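PDB 3IHT: S-adenosyl-L-methionine methyl transferase, which binds S-adenosylmethionine in a Rossmann-like fold and probably transfers its methyl group to an acceptor molecule. Local coordinates for residues I67-R72 against A85-G90; L47-G52 against R72-H77; P43-G48 against S108-D113. All blocks are in the same frame, centred on the assembly; numbering follows the deposited sequence. Where two conformers were deposited one is given.

The three contacts border one S-adenosylmethionine site at the C-terminal ends of parallel strands. Contact 3 joins strands 44-47 and 107-112 near the chain centre; contact 1, which adds strand 87-89 to strand 67-71, is nested within the chain loop that contact 3 closes, and the centres of contacts 1 and 3 lie about 10 Å apart. Contact 2 continues both: its loops follow strands 44-47 and 67-71, about 9 Å centre to centre from contact 1. Probable hydrogen bonds tie F70 O to G48 N and E71 OE1 to L49 N (both 2.8 Å). Contact 1 holds the ribose through E71; contact 2 adds G52 N at the carboxylate and contact 3 D113 at the amino group.

Contact 1 of 3, residues I67-R72 against A85-G90; sequences IYVFER and AQLILG. With SAM (S-adenosylmethionine), chain C.
E71 O accepts the N-H of G90 (E71 O to G90 N 2.9 Å) where strand 67-71 ends at the ligand. The E71 side chain has CG anti to the backbone N (chi1 174°), and its carboxylate takes both ribose hydroxyls: OE1 is 2.6 Å from O3' of S-adenosylmethionine and OE2 2.8 Å from its O2'. An acidic residue gripping the ribose here is a hallmark of Rossmann-like methyltransferases. In the conformer described, R72 NE also bonds O2' (3.1 Å) and one guanidinium face lies over the N7 and C8 side of the adenine. L49 N and A73 N position the carboxylate, bonding OE1 and OE2 respectively. Behind this shell the strands pair in parallel, V69 N bonding Q86 O and I88 N bonding V69 O. I88 runs beside F70 and sets CD1 over the ring face, 3.5 Å from F70 CZ, in a CH-pi contact. Trading F70 for an alanine would probably leave CD1 and CG2 of I88 without the ring they lie against. Strand 87-89 is outermost in this chain's sheet, and strand 44-47 flanks 67-71 on its other side; F70 and I88 pack on helix 92-103, whereas I67 and V69 meet Y55 of helix 53-61.

Contact 2 of 3, residues L47-G52 against R72-H77; sequences LGLGNG and RAVASH. With SAM (S-adenosylmethionine), chain C.
L49 and S76 meet where the glycine-rich GxGxG loop of the Rossmann-like methyltransferase fold, G48 to G52, passes the loop that follows strand 67-71. The CB of L49 points toward 72-77, and its CG, anti to the backbone N (chi1 180°), comes to 4.0 Å from S76 CB. At the tip the branches part: CD2 does the touching, 3.5 Å from S76 OG and 4.1 Å from V74 CG1, while the side chain as a whole also packs on V69 and P82. The S76 hydroxyl itself is bonded to T81. L49 opens a type II' turn that closes at G52, with G50 at positive phi; a CB on G50 would run into CG of S-adenosylmethionine, and one on G52 would crowd S76 CB. The turn presents G52 N to the ligand's carboxylate, 3.1 Å from its O atom, just before helix 53-61 starts. Beyond the turn, H77 N bonds N51 O at 2.9 Å, fairly straight at 164°. The N51 and H77 side chains lie side by side, and both meet the second subunit: N51 OD1 bonds R15 of that subunit and the H77 ring meets its H117; H77 ND1 is held by D79. One water stitches the loops: it accepts from A75 N at 2.7 Å and donates to G50 O at 2.8 Å and, more distantly, to A73 O.

Contact 3 of 3, residues P43-G48 against S108-D113; sequences PVYELG and SLVHAD. With SAM (S-adenosylmethionine), chain C.
E46 and H111 sit side by side in the tight middle of this contact, where H111 ND1 donates to E46 OE1 across only 2.6 Å. The carboxylate oxygen lies in the plane of the imidazole ring at its edge, and is met on its syn side with the donor 22° out of the carboxylate plane. E46 bends at chi2 (74°), which carries its carboxylate up to the ring. The other oxygen, OE2, bonds T54 OG1, so both oxygens are held; T54 in turn gives its backbone N to S-adenosylmethionine, which makes E46 a second-shell residue of the site. Around this pair the parallel ladder is short and straight, Y45 N to L109 O, H111 N to Y45 O and L47 N to H111 O each measuring 2.8 Å. On the sheet face opposite E46, L47 CD1 packs at 3.7 Å on V110 CG1, and Y45 sets CD2 against V110 CG2.

The ladder slackens toward the ligand: D113 N to L47 O stretches to 3.4 Å, a weak bond, and D113 O is buried without a hydrogen-bonding partner in the model. Past it the two segments diverge, D113 OD2 accepting a hydrogen bond from the amino N of S-adenosylmethionine at 2.8 Å, its other oxygen bonded to S146, and bare G48 CA passing 3.3 Å from the ligand's O4'. P43 O still accepts S108 N at the far end, where P43 is partly exposed. Strands 44-47 and 107-112 are the first and fourth of the chain, and the switch point of the Rossmann-like sheet lies between them, where the ligand's methionine end binds. Strand 67-71 flanks 44-47, strand 141-145 flanks 107-112, and helix 15-36 packs on L109 and H111.

Contact 1 of 3, residues I67-R72 against A85-G90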
loop_
_atom_site.group_PDB
_atom_site.type_symbol
_atom_site.label_atom_id
_atom_site.label_comp_id
_atom_site.label_asym_id
_atom_site.label_seq_id
_atom_site.Cartn_x
_atom_site.Cartn_y
_atom_site.Cartn_z
ATOM N N ILE A 67 -5.993 -19.176 -12.196
ATOM C CA ILE A 67 -5.955 -17.698 -12.139
ATOM C C ILE A 67 -5.124 -17.228 -13.348
ATOM O O ILE A 67 -3.960 -17.615 -13.475
ATOM C CB ILE A 67 -5.347 -17.123 -10.860
ATOM C CG1 ILE A 67 -6.059 -17.638 -9.594
ATOM C CG2 ILE A 67 -5.344 -15.534 -10.939
ATOM C CD1 ILE A 67 -5.213 -17.523 -8.290
ATOM N N TYR A 68 -5.728 -16.462 -14.260
ATOM C CA TYR A 68 -5.000 -15.808 -15.351
ATOM C C TYR A 68 -4.767 -14.339 -15.012
ATOM O O TYR A 68 -5.678 -13.631 -14.500
ATOM C CB TYR A 68 -5.740 -15.909 -16.675
ATOM C CG TYR A 68 -5.784 -17.279 -17.241
ATOM C CD1 TYR A 68 -6.732 -18.184 -16.792
ATOM C CD2 TYR A 68 -4.841 -17.712 -18.179
ATOM C CE1 TYR A 68 -6.765 -19.478 -17.295
ATOM C CE2 TYR A 68 -4.852 -19.016 -18.654
ATOM C CZ TYR A 68 -5.830 -19.876 -18.205
ATOM O OH TYR A 68 -5.907 -21.172 -18.653
ATOM N N VAL A 69 -3.537 -13.887 -15.278
ATOM C CA VAL A 69 -3.085 -12.549 -14.972
ATOM C C VAL A 69 -2.889 -11.765 -16.252
ATOM O O VAL A 69 -2.187 -12.213 -17.152
ATOM C CB VAL A 69 -1.750 -12.592 -14.134
ATOM C CG1 VAL A 69 -1.211 -11.201 -13.916
ATOM C CG2 VAL A 69 -1.963 -13.268 -12.809
ATOM N N PHE A 70 -3.525 -10.586 -16.324
ATOM C CA PHE A 70 -3.454 -9.681 -17.478
ATOM C C PHE A 70 -2.545 -8.521 -17.086
ATOM O O PHE A 70 -2.776 -7.850 -16.071
ATOM C CB PHE A 70 -4.835 -9.132 -17.834
ATOM C CG PHE A 70 -5.808 -10.166 -18.345
ATOM C CD1 PHE A 70 -6.318 -11.150 -17.500
ATOM C CD2 PHE A 70 -6.247 -10.117 -19.651
ATOM C CE1 PHE A 70 -7.239 -12.070 -17.948
ATOM C CE2 PHE A 70 -7.183 -11.047 -20.111
ATOM C CZ PHE A 70 -7.676 -12.003 -19.273
ATOM N N GLU A 71 -1.461 -8.331 -17.811
ATOM C CA GLU A 71 -0.491 -7.296 -17.446
ATOM C C GLU A 71 0.292 -6.884 -18.698
ATOM O O GLU A 71 0.550 -7.699 -19.591
ATOM C CB GLU A 71 0.464 -7.829 -16.338
ATOM C CG GLU A 71 1.592 -6.950 -15.959
ATOM C CD GLU A 71 1.134 -5.551 -15.499
ATOM O OE1 GLU A 71 0.451 -5.455 -14.466
ATOM O OE2 GLU A 71 1.463 -4.566 -16.171
ATOM N N ARG A 72 0.644 -5.610 -18.777
ATOM C CA ARG A 72 1.387 -5.087 -19.908
ATOM C C ARG A 72 2.888 -5.228 -19.680
ATOM O O ARG A 72 3.624 -5.444 -20.634
ATOM C CB ARG A 72 1.000 -3.621 -20.212
ATOM C CG ARG A 72 1.402 -2.603 -19.167
ATOM C CD ARG A 72 0.689 -1.267 -19.442
ATOM N NE ARG A 72 0.547 -0.442 -18.255
ATOM C CZ ARG A 72 -0.199 0.658 -18.203
ATOM N NH1 ARG A 72 -0.894 1.043 -19.264
ATOM N NH2 ARG A 72 -0.267 1.359 -17.083
ATOM N N ALA A 85 2.192 -19.681 -18.627
ATOM C CA ALA A 85 0.972 -20.247 -19.235
ATOM C C ALA A 85 -0.288 -19.505 -18.777
ATOM O O ALA A 85 -1.264 -19.485 -19.503
ATOM C CB ALA A 85 0.839 -21.768 -18.938
ATOM N N GLN A 86 -0.215 -18.872 -17.619
ATOM C CA GLN A 86 -1.328 -18.129 -17.030
ATOM C C GLN A 86 -1.162 -16.625 -17.128
ATOM O O GLN A 86 -1.949 -15.877 -16.549
ATOM C CB GLN A 86 -1.573 -18.569 -15.601
ATOM C CG GLN A 86 -2.476 -19.835 -15.524
ATOM C CD GLN A 86 -1.706 -21.042 -15.845
ATOM O OE1 GLN A 86 -0.672 -21.284 -15.241
ATOM N NE2 GLN A 86 -2.170 -21.809 -16.825
ATOM N N LEU A 87 -0.159 -16.184 -17.881
ATOM C CA LEU A 87 0.039 -14.771 -18.144
ATOM C C LEU A 87 -0.533 -14.427 -19.514
ATOM O O LEU A 87 -0.232 -15.089 -20.496
ATOM C CB LEU A 87 1.519 -14.468 -18.092
ATOM C CG LEU A 87 1.957 -13.080 -18.482
ATOM C CD1 LEU A 87 1.358 -12.004 -17.515
ATOM C CD2 LEU A 87 3.508 -13.036 -18.533
ATOM N N ILE A 88 -1.356 -13.390 -19.544
ATOM C CA ILE A 88 -1.900 -12.819 -20.767
ATOM C C ILE A 88 -1.290 -11.448 -20.892
ATOM O O ILE A 88 -1.732 -10.455 -20.261
ATOM C CB ILE A 88 -3.447 -12.809 -20.730
ATOM C CG1 ILE A 88 -3.945 -14.253 -20.672
ATOM C CG2 ILE A 88 -4.023 -12.094 -22.026
ATOM C CD1 ILE A 88 -5.427 -14.456 -20.357
ATOM N N LEU A 89 -0.239 -11.388 -21.685
ATOM C CA LEU A 89 0.608 -10.214 -21.742
ATOM C C LEU A 89 0.139 -9.240 -22.819
ATOM O O LEU A 89 -0.125 -9.631 -23.964
ATOM C CB LEU A 89 2.063 -10.639 -22.000
ATOM C CG LEU A 89 3.112 -9.530 -22.016
ATOM C CD1 LEU A 89 3.435 -9.077 -20.627
ATOM C CD2 LEU A 89 4.386 -10.016 -22.743
ATOM N N GLY A 90 0.059 -7.977 -22.443
ATOM C CA GLY A 90 -0.284 -6.911 -23.371
ATOM C C GLY A 90 -1.282 -5.950 -22.739
ATOM O O GLY A 90 -1.582 -6.000 -21.548
HETATM N N SAM C . -3.445 -5.288 -7.447
HETATM C CA SAM C . -1.948 -5.180 -7.497
HETATM C C SAM C . -1.306 -5.619 -6.160
HETATM O O SAM C . -0.067 -5.554 -5.966
HETATM O OXT SAM C . -2.054 -5.947 -5.209
HETATM C CB SAM C . -1.477 -3.778 -7.936
HETATM C CG SAM C . -1.756 -3.427 -9.415
HETATM S SD SAM C . -1.068 -1.790 -9.930
HETATM C CE SAM C . -2.112 -0.727 -8.881
HETATM C "C5'" SAM C . -1.867 -1.644 -11.587
HETATM C "C4'" SAM C . -1.331 -2.579 -12.662
HETATM O "O4'" SAM C . -2.232 -2.535 -13.789
HETATM C "C3'" SAM C . 0.058 -2.208 -13.193
HETATM O "O3'" SAM C . 0.972 -3.304 -13.123
HETATM C "C2'" SAM C . -0.186 -1.738 -14.624
HETATM O "O2'" SAM C . 0.874 -1.936 -15.579
HETATM C "C1'" SAM C . -1.440 -2.523 -14.976
HETATM N N9 SAM C . -2.193 -1.914 -16.104
HETATM C C8 SAM C . -2.769 -0.658 -16.131
HETATM N N7 SAM C . -3.380 -0.482 -17.330
HETATM C C5 SAM C . -3.197 -1.599 -18.076
HETATM C C6 SAM C . -3.619 -1.945 -19.360
HETATM N N6 SAM C . -4.315 -1.081 -20.136
HETATM N N1 SAM C . -3.292 -3.209 -19.817
HETATM C C2 SAM C . -2.556 -4.111 -19.077
HETATM N N3 SAM C . -2.124 -3.750 -17.800
HETATM C C4 SAM C . -2.457 -2.521 -17.315
#

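Contact 2 of 3, residues L47-G52 against R72-H77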
loop_
_atom_site.group_PDB
_atom_site.type_symbol
_atom_site.label_atom_id
_atom_site.label_comp_id
_atom_site.label_asym_id
_atom_site.label_seq_id
_atom_site.Cartn_x
_atom_site.Cartn_y
_atom_site.Cartn_z
ATOM N N LEU A 47 -6.767 -8.496 -13.336
ATOM C CA LEU A 47 -6.430 -7.456 -14.298
ATOM C C LEU A 47 -5.478 -6.480 -13.629
ATOM O O LEU A 47 -5.885 -5.679 -12.747
ATOM C CB LEU A 47 -7.706 -6.736 -14.814
ATOM C CG LEU A 47 -8.780 -7.670 -15.368
ATOM C CD1 LEU A 47 -9.974 -6.868 -15.958
ATOM C CD2 LEU A 47 -8.210 -8.611 -16.427
ATOM N N GLY A 48 -4.218 -6.510 -14.051
ATOM C CA GLY A 48 -3.181 -5.694 -13.432
ATOM C C GLY A 48 -2.431 -6.475 -12.380
ATOM O O GLY A 48 -2.973 -6.817 -11.333
ATOM N N LEU A 49 -1.181 -6.762 -12.629
ATOM C CA LEU A 49 -0.368 -7.513 -11.660
ATOM C C LEU A 49 0.315 -6.615 -10.648
ATOM O O LEU A 49 0.233 -6.833 -9.449
ATOM C CB LEU A 49 0.685 -8.340 -12.430
ATOM C CG LEU A 49 1.620 -9.177 -11.558
ATOM C CD1 LEU A 49 0.844 -10.199 -10.661
ATOM C CD2 LEU A 49 2.688 -9.870 -12.448
ATOM N N GLY A 50 1.026 -5.599 -11.146
ATOM C CA GLY A 50 1.848 -4.732 -10.317
ATOM C C GLY A 50 2.843 -5.475 -9.443
ATOM O O GLY A 50 3.480 -6.433 -9.886
ATOM N N ASN A 51 2.945 -5.073 -8.185
ATOM C CA ASN A 51 3.818 -5.758 -7.230
ATOM C C ASN A 51 3.389 -7.209 -7.013
ATOM O O ASN A 51 4.223 -8.052 -6.686
ATOM C CB ASN A 51 3.818 -5.002 -5.894
ATOM C CG ASN A 51 4.747 -5.596 -4.877
ATOM O OD1 ASN A 51 4.349 -6.454 -4.084
ATOM N ND2 ASN A 51 5.987 -5.103 -4.849
ATOM N N GLY A 52 2.101 -7.464 -7.116
ATOM C CA GLY A 52 1.540 -8.799 -7.082
ATOM C C GLY A 52 0.904 -9.231 -5.764
ATOM O O GLY A 52 0.652 -10.438 -5.550
ATOM N N ARG A 72 0.644 -5.610 -18.777
ATOM C CA ARG A 72 1.387 -5.087 -19.908
ATOM C C ARG A 72 2.888 -5.228 -19.680
ATOM O O ARG A 72 3.624 -5.444 -20.634
ATOM C CB ARG A 72 1.000 -3.621 -20.212
ATOM C CG ARG A 72 1.402 -2.603 -19.167
ATOM C CD ARG A 72 0.689 -1.267 -19.442
ATOM N NE ARG A 72 0.547 -0.442 -18.255
ATOM C CZ ARG A 72 -0.199 0.658 -18.203
ATOM N NH1 ARG A 72 -0.894 1.043 -19.264
ATOM N NH2 ARG A 72 -0.267 1.359 -17.083
ATOM N N ALA A 73 3.334 -5.141 -18.423
ATOM C CA ALA A 73 4.752 -5.274 -18.105
ATOM C C ALA A 73 4.959 -5.948 -16.739
ATOM O O ALA A 73 4.569 -5.385 -15.721
ATOM C CB ALA A 73 5.377 -3.892 -18.100
ATOM N N VAL A 74 5.538 -7.143 -16.720
ATOM C CA VAL A 74 5.663 -7.877 -15.460
ATOM C C VAL A 74 6.821 -7.312 -14.622
ATOM O O VAL A 74 7.987 -7.320 -15.052
ATOM C CB VAL A 74 5.839 -9.370 -15.697
ATOM C CG1 VAL A 74 6.228 -10.123 -14.413
ATOM C CG2 VAL A 74 4.540 -9.943 -16.374
ATOM N N ALA A 75 6.503 -6.873 -13.421
ATOM C CA ALA A 75 7.510 -6.372 -12.492
ATOM C C ALA A 75 7.085 -6.749 -11.081
ATOM O O ALA A 75 7.213 -5.967 -10.134
ATOM C CB ALA A 75 7.627 -4.845 -12.643
ATOM N N SER A 76 6.557 -7.958 -10.935
ATOM C CA SER A 76 6.081 -8.438 -9.648
ATOM C C SER A 76 7.205 -8.840 -8.695
ATOM O O SER A 76 8.295 -9.227 -9.114
ATOM C CB SER A 76 5.165 -9.671 -9.856
ATOM O OG SER A 76 5.710 -10.544 -10.850
ATOM N N HIS A 77 6.896 -8.808 -7.404
ATOM C CA HIS A 77 7.764 -9.371 -6.391
ATOM C C HIS A 77 7.928 -10.874 -6.805
ATOM O O HIS A 77 6.958 -11.480 -7.291
ATOM C CB HIS A 77 7.115 -9.272 -5.016
ATOM C CG HIS A 77 8.050 -9.584 -3.900
ATOM N ND1 HIS A 77 7.913 -10.706 -3.108
ATOM C CD2 HIS A 77 9.160 -8.939 -3.456
ATOM C CE1 HIS A 77 8.896 -10.734 -2.225
ATOM N NE2 HIS A 77 9.654 -9.672 -2.409
HETATM N N SAM C . -3.445 -5.288 -7.447
HETATM C CA SAM C . -1.948 -5.180 -7.497
HETATM C C SAM C . -1.306 -5.619 -6.160
HETATM O O SAM C . -0.067 -5.554 -5.966
HETATM O OXT SAM C . -2.054 -5.947 -5.209
HETATM C CB SAM C . -1.477 -3.778 -7.936
HETATM C CG SAM C . -1.756 -3.427 -9.415
HETATM S SD SAM C . -1.068 -1.790 -9.930
HETATM C CE SAM C . -2.112 -0.727 -8.881
HETATM C "C5'" SAM C . -1.867 -1.644 -11.587
HETATM C "C4'" SAM C . -1.331 -2.579 -12.662
HETATM O "O4'" SAM C . -2.232 -2.535 -13.789
HETATM C "C3'" SAM C . 0.058 -2.208 -13.193
HETATM O "O3'" SAM C . 0.972 -3.304 -13.123
HETATM C "C2'" SAM C . -0.186 -1.738 -14.624
HETATM O "O2'" SAM C . 0.874 -1.936 -15.579
HETATM C "C1'" SAM C . -1.440 -2.523 -14.976
HETATM N N9 SAM C . -2.193 -1.914 -16.104
HETATM C C8 SAM C . -2.769 -0.658 -16.131
HETATM N N7 SAM C . -3.380 -0.482 -17.330
HETATM C C5 SAM C . -3.197 -1.599 -18.076
HETATM C C6 SAM C . -3.619 -1.945 -19.360
HETATM N N6 SAM C . -4.315 -1.081 -20.136
HETATM N N1 SAM C . -3.292 -3.209 -19.817
HETATM C C2 SAM C . -2.556 -4.111 -19.077
HETATM N N3 SAM C . -2.124 -3.750 -17.800
HETATM C C4 SAM C . -2.457 -2.521 -17.315
HETATM O O HOH W 1 3.938 -6.397 -12.675
#

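Contact 3 of 3, residues P43-G48 against S108-D113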
loop_
_atom_site.group_PDB
_atom_site.type_symbol
_atom_site.label_atom_id
_atom_site.label_comp_id
_atom_site.label_asym_id
_atom_site.label_seq_id
_atom_site.Cartn_x
_atom_site.Cartn_y
_atom_site.Cartn_z
ATOM N N PRO A 43 -12.258 -19.766 -14.766
ATOM C CA PRO A 43 -11.114 -19.105 -14.134
ATOM C C PRO A 43 -11.392 -17.767 -13.470
ATOM O O PRO A 43 -12.417 -17.127 -13.684
ATOM C CB PRO A 43 -10.133 -18.899 -15.300
ATOM C CG PRO A 43 -10.958 -18.822 -16.471
ATOM C CD PRO A 43 -12.118 -19.800 -16.225
ATOM N N VAL A 44 -10.439 -17.389 -12.640
ATOM C CA VAL A 44 -10.348 -16.073 -12.047
ATOM C C VAL A 44 -9.410 -15.254 -12.921
ATOM O O VAL A 44 -8.337 -15.731 -13.306
ATOM C CB VAL A 44 -9.799 -16.166 -10.629
ATOM C CG1 VAL A 44 -9.597 -14.774 -10.028
ATOM C CG2 VAL A 44 -10.691 -17.129 -9.751
ATOM N N TYR A 45 -9.842 -14.057 -13.287
ATOM C CA TYR A 45 -9.009 -13.133 -14.052
ATOM C C TYR A 45 -8.547 -12.022 -13.135
ATOM O O TYR A 45 -9.367 -11.364 -12.486
ATOM C CB TYR A 45 -9.755 -12.507 -15.254
ATOM C CG TYR A 45 -10.137 -13.424 -16.412
ATOM C CD1 TYR A 45 -9.672 -14.749 -16.495
ATOM C CD2 TYR A 45 -10.978 -12.971 -17.428
ATOM C CE1 TYR A 45 -10.030 -15.586 -17.530
ATOM C CE2 TYR A 45 -11.315 -13.806 -18.506
ATOM C CZ TYR A 45 -10.830 -15.116 -18.549
ATOM O OH TYR A 45 -11.176 -15.972 -19.579
ATOM N N GLU A 46 -7.240 -11.782 -13.115
ATOM C CA GLU A 46 -6.615 -10.710 -12.337
ATOM C C GLU A 46 -6.121 -9.662 -13.320
ATOM O O GLU A 46 -5.181 -9.918 -14.081
ATOM C CB GLU A 46 -5.448 -11.299 -11.521
ATOM C CG GLU A 46 -4.530 -10.301 -10.820
ATOM C CD GLU A 46 -5.146 -9.651 -9.593
ATOM O OE1 GLU A 46 -6.376 -9.794 -9.397
ATOM O OE2 GLU A 46 -4.406 -9.015 -8.812
ATOM N N LEU A 47 -6.767 -8.496 -13.336
ATOM C CA LEU A 47 -6.430 -7.456 -14.298
ATOM C C LEU A 47 -5.478 -6.480 -13.629
ATOM O O LEU A 47 -5.885 -5.679 -12.747
ATOM C CB LEU A 47 -7.706 -6.736 -14.814
ATOM C CG LEU A 47 -8.780 -7.670 -15.368
ATOM C CD1 LEU A 47 -9.974 -6.868 -15.958
ATOM C CD2 LEU A 47 -8.210 -8.611 -16.427
ATOM N N GLY A 48 -4.218 -6.510 -14.051
ATOM C CA GLY A 48 -3.181 -5.694 -13.432
ATOM C C GLY A 48 -2.431 -6.475 -12.380
ATOM O O GLY A 48 -2.973 -6.817 -11.333
ATOM N N SER A 108 -15.291 -16.944 -13.734
ATOM C CA SER A 108 -16.093 -16.988 -12.503
ATOM C C SER A 108 -15.933 -15.718 -11.697
ATOM O O SER A 108 -16.817 -15.336 -10.928
ATOM C CB SER A 108 -15.703 -18.206 -11.649
ATOM O OG SER A 108 -14.319 -18.190 -11.287
ATOM N N LEU A 109 -14.771 -15.082 -11.816
ATOM C CA LEU A 109 -14.432 -13.929 -10.991
ATOM C C LEU A 109 -13.424 -13.091 -11.762
ATOM O O LEU A 109 -12.389 -13.623 -12.197
ATOM C CB LEU A 109 -13.840 -14.378 -9.643
ATOM C CG LEU A 109 -13.256 -13.341 -8.696
ATOM C CD1 LEU A 109 -14.277 -12.224 -8.350
ATOM C CD2 LEU A 109 -12.728 -13.997 -7.427
ATOM N N VAL A 110 -13.701 -11.813 -11.924
ATOM C CA VAL A 110 -12.781 -10.869 -12.570
ATOM C C VAL A 110 -12.484 -9.786 -11.544
ATOM O O VAL A 110 -13.409 -9.153 -11.001
ATOM C CB VAL A 110 -13.348 -10.264 -13.901
ATOM C CG1 VAL A 110 -12.383 -9.215 -14.528
ATOM C CG2 VAL A 110 -13.693 -11.400 -14.898
ATOM N N HIS A 111 -11.192 -9.622 -11.237
ATOM C CA HIS A 111 -10.718 -8.619 -10.291
ATOM C C HIS A 111 -9.884 -7.581 -11.015
ATOM O O HIS A 111 -8.943 -7.953 -11.739
ATOM C CB HIS A 111 -9.856 -9.237 -9.178
ATOM C CG HIS A 111 -9.251 -8.203 -8.278
ATOM N ND1 HIS A 111 -7.893 -8.107 -8.038
ATOM C CD2 HIS A 111 -9.831 -7.198 -7.574
ATOM C CE1 HIS A 111 -7.669 -7.063 -7.251
ATOM N NE2 HIS A 111 -8.827 -6.481 -6.975
ATOM N N ALA A 112 -10.222 -6.301 -10.850
ATOM C CA ALA A 112 -9.456 -5.217 -11.438
ATOM C C ALA A 112 -8.961 -4.245 -10.383
ATOM O O ALA A 112 -9.739 -3.735 -9.569
ATOM C CB ALA A 112 -10.286 -4.479 -12.531
ATOM N N ASP A 113 -7.657 -3.975 -10.424
ATOM C CA ASP A 113 -7.028 -2.928 -9.633
ATOM C C ASP A 113 -6.021 -2.240 -10.583
ATOM O O ASP A 113 -4.816 -2.431 -10.491
ATOM C CB ASP A 113 -6.327 -3.553 -8.404
ATOM C CG ASP A 113 -5.713 -2.527 -7.467
ATOM O OD1 ASP A 113 -6.248 -1.383 -7.352
ATOM O OD2 ASP A 113 -4.644 -2.868 -6.829
HETATM N N SAM C . -3.445 -5.288 -7.447
HETATM C CA SAM C . -1.948 -5.180 -7.497
HETATM C C SAM C . -1.306 -5.619 -6.160
HETATM O O SAM C . -0.067 -5.554 -5.966
HETATM O OXT SAM C . -2.054 -5.947 -5.209
HETATM C CB SAM C . -1.477 -3.778 -7.936
HETATM C CG SAM C . -1.756 -3.427 -9.415
HETATM S SD SAM C . -1.068 -1.790 -9.930
HETATM C CE SAM C . -2.112 -0.727 -8.881
HETATM C "C5'" SAM C . -1.867 -1.644 -11.587
HETATM C "C4'" SAM C . -1.331 -2.579 -12.662
HETATM O "O4'" SAM C . -2.232 -2.535 -13.789
HETATM C "C3'" SAM C . 0.058 -2.208 -13.193
HETATM O "O3'" SAM C . 0.972 -3.304 -13.123
HETATM C "C2'" SAM C . -0.186 -1.738 -14.624
HETATM O "O2'" SAM C . 0.874 -1.936 -15.579
HETATM C "C1'" SAM C . -1.440 -2.523 -14.976
HETATM N N9 SAM C . -2.193 -1.914 -16.104
HETATM C C8 SAM C . -2.769 -0.658 -16.131
HETATM N N7 SAM C . -3.380 -0.482 -17.330
HETATM C C5 SAM C . -3.197 -1.599 -18.076
HETATM C C6 SAM C . -3.619 -1.945 -19.360
HETATM N N6 SAM C . -4.315 -1.081 -20.136
HETATM N N1 SAM C . -3.292 -3.209 -19.817
HETATM C C2 SAM C . -2.556 -4.111 -19.077
HETATM N N3 SAM C . -2.124 -3.750 -17.800
HETATM C C4 SAM C . -2.457 -2.521 -17.315
#